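Local coordinates for protein glutathione S-transferase (Rhodospirillum rubrum F11, PDB 4O7H) that probably catalyses the conjugation of glutathione to electrophilic substrates, as a member of the glutathione S-transferase family, at residues A[78-83]-A[157-162]. Numbering follows the deposited sequence.
Sequences PSLLGG and DMLTYA
L80 sets its CB over one face of the Y161 ring, 3.7 Å from the centroid and 13° off the normal, a CH-pi contact; at the ring's edge, in its plane, L81 CD2 lies 4.0 Å from Y161 CD2. L80 also reaches the phenol end of the same ring, with CD1 3.7 Å from Y161 CE1. With CG anti to its carbonyl carbon (chi1 -78°), Y161 swings its ring back beside its own backbone N, and that N-H donates to L80 O at 2.9 Å and 161°, in the carbonyl plane. Ring and N-H thus grip one leucine from side chain and backbone together. The N-H bond ties loop 78-83, which links the thioredoxin-like N-terminal domain to the all-helical C-terminal domain of the transferase fold, to the start of helix 161-175. T160 is the N-cap of that helix, its OG1 accepting from A162 N at 3.1 Å. C68 and L71 of helix 64-74 and A19 of helix 11-22 also touch Y161. Replacing Y161 by an alanine would probably open a gap beneath L80 CB and beside L81 CD2, leaving both leucines without their aromatic partner. L80 CD2 and L159 CD2 lie side by side, 4.0 Å apart, while one water donates to both S79 O and L159 O. M158, bent at chi3, turns its CE to within 3.0 Å of S79 O, while its SD lies against G82 CA.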
loop_
_atom_site.group_PDB
_atom_site.type_symbol
_atom_site.label_atom_id
_atom_site.label_comp_id
_atom_site.label_asym_id
_atom_site.label_seq_id
_atom_site.Cartn_x
_atom_site.Cartn_y
_atom_site.Cartn_z
ATOM N N PRO A 78 -0.039 -21.641 10.366
ATOM C CA PRO A 78 1.129 -20.982 10.989
ATOM C C PRO A 78 1.025 -19.464 10.773
ATOM O O PRO A 78 0.534 -19.035 9.731
ATOM C CB PRO A 78 2.302 -21.510 10.211
ATOM C CG PRO A 78 1.726 -21.855 8.893
ATOM C CD PRO A 78 0.369 -22.355 9.155
ATOM N N SER A 79 1.442 -18.685 11.742
ATOM C CA SER A 79 1.270 -17.189 11.639
ATOM C C SER A 79 2.323 -16.609 10.703
ATOM O O SER A 79 3.489 -16.990 10.756
ATOM C CB SER A 79 1.444 -16.547 13.010
ATOM O OG SER A 79 1.322 -15.129 12.922
ATOM N N LEU A 80 1.947 -15.631 9.868
ATOM C CA LEU A 80 2.879 -14.921 9.058
ATOM C C LEU A 80 3.019 -13.453 9.525
ATOM O O LEU A 80 3.679 -12.661 8.893
ATOM C CB LEU A 80 2.469 -15.018 7.613
ATOM C CG LEU A 80 2.586 -16.432 7.024
ATOM C CD1 LEU A 80 1.984 -16.466 5.619
ATOM C CD2 LEU A 80 4.012 -16.921 6.968
ATOM N N LEU A 81 2.361 -13.124 10.641
ATOM C CA LEU A 81 2.552 -11.795 11.262
ATOM C C LEU A 81 3.275 -11.834 12.594
ATOM O O LEU A 81 3.921 -10.865 12.959
ATOM C CB LEU A 81 1.209 -11.149 11.484
ATOM C CG LEU A 81 0.550 -10.488 10.270
ATOM C CD1 LEU A 81 -0.910 -10.155 10.619
ATOM C CD2 LEU A 81 1.304 -9.294 9.759
ATOM N N GLY A 82 3.137 -12.927 13.328
ATOM C CA GLY A 82 3.728 -12.973 14.662
ATOM C C GLY A 82 2.756 -12.522 15.725
ATOM O O GLY A 82 1.593 -12.219 15.461
ATOM N N GLY A 83 3.240 -12.503 16.962
ATOM C CA GLY A 83 2.323 -12.505 18.098
ATOM C C GLY A 83 2.213 -11.144 18.748
ATOM O O GLY A 83 1.152 -10.534 18.730
ATOM N N ASP A 157 12.384 -13.295 14.558
ATOM C CA ASP A 157 12.718 -14.682 14.832
ATOM C C ASP A 157 12.022 -15.721 13.952
ATOM O O ASP A 157 12.427 -16.882 13.907
ATOM C CB ASP A 157 12.396 -14.992 16.307
ATOM N N MET A 158 11.019 -15.302 13.192
ATOM C CA MET A 158 10.251 -16.252 12.396
ATOM C C MET A 158 10.046 -15.656 11.009
ATOM O O MET A 158 10.079 -14.458 10.881
ATOM C CB MET A 158 8.895 -16.515 13.026
ATOM C CG MET A 158 8.108 -15.299 13.399
ATOM S SD MET A 158 6.515 -15.678 14.179
ATOM C CE MET A 158 5.520 -15.886 12.716
ATOM N N LEU A 159 9.878 -16.522 10.024
ATOM C CA LEU A 159 9.552 -16.087 8.689
ATOM C C LEU A 159 8.155 -15.428 8.725
ATOM O O LEU A 159 7.216 -15.939 9.356
ATOM C CB LEU A 159 9.603 -17.255 7.714
ATOM C CG LEU A 159 9.312 -16.835 6.274
ATOM C CD1 LEU A 159 10.277 -17.448 5.262
ATOM C CD2 LEU A 159 7.880 -17.103 5.950
ATOM N N THR A 160 8.018 -14.287 8.011
ATOM C CA THR A 160 6.763 -13.526 8.020
ATOM C C THR A 160 6.477 -12.996 6.631
ATOM O O THR A 160 7.247 -13.211 5.679
ATOM C CB THR A 160 6.819 -12.319 8.954
ATOM O OG1 THR A 160 7.816 -11.393 8.492
ATOM C CG2 THR A 160 7.111 -12.782 10.358
ATOM N N TYR A 161 5.368 -12.274 6.545
ATOM C CA TYR A 161 5.001 -11.594 5.308
ATOM C C TYR A 161 6.152 -10.661 4.879
ATOM O O TYR A 161 6.277 -10.307 3.719
ATOM C CB TYR A 161 3.735 -10.779 5.491
ATOM C CG TYR A 161 2.483 -11.602 5.464
ATOM C CD1 TYR A 161 2.203 -12.402 4.374
ATOM C CD2 TYR A 161 1.571 -11.561 6.475
ATOM C CE1 TYR A 161 1.050 -13.123 4.328
ATOM C CE2 TYR A 161 0.407 -12.280 6.413
ATOM C CZ TYR A 161 0.181 -13.096 5.357
ATOM O OH TYR A 161 -0.981 -13.815 5.325
ATOM N N ALA A 162 7.000 -10.207 5.788
ATOM C CA ALA A 162 8.119 -9.376 5.346
ATOM C C ALA A 162 9.042 -10.086 4.416
ATOM O O ALA A 162 9.448 -9.550 3.342
ATOM C CB ALA A 162 8.894 -8.863 6.557
HETATM O O HOH W 1 6.158 -18.364 9.933
#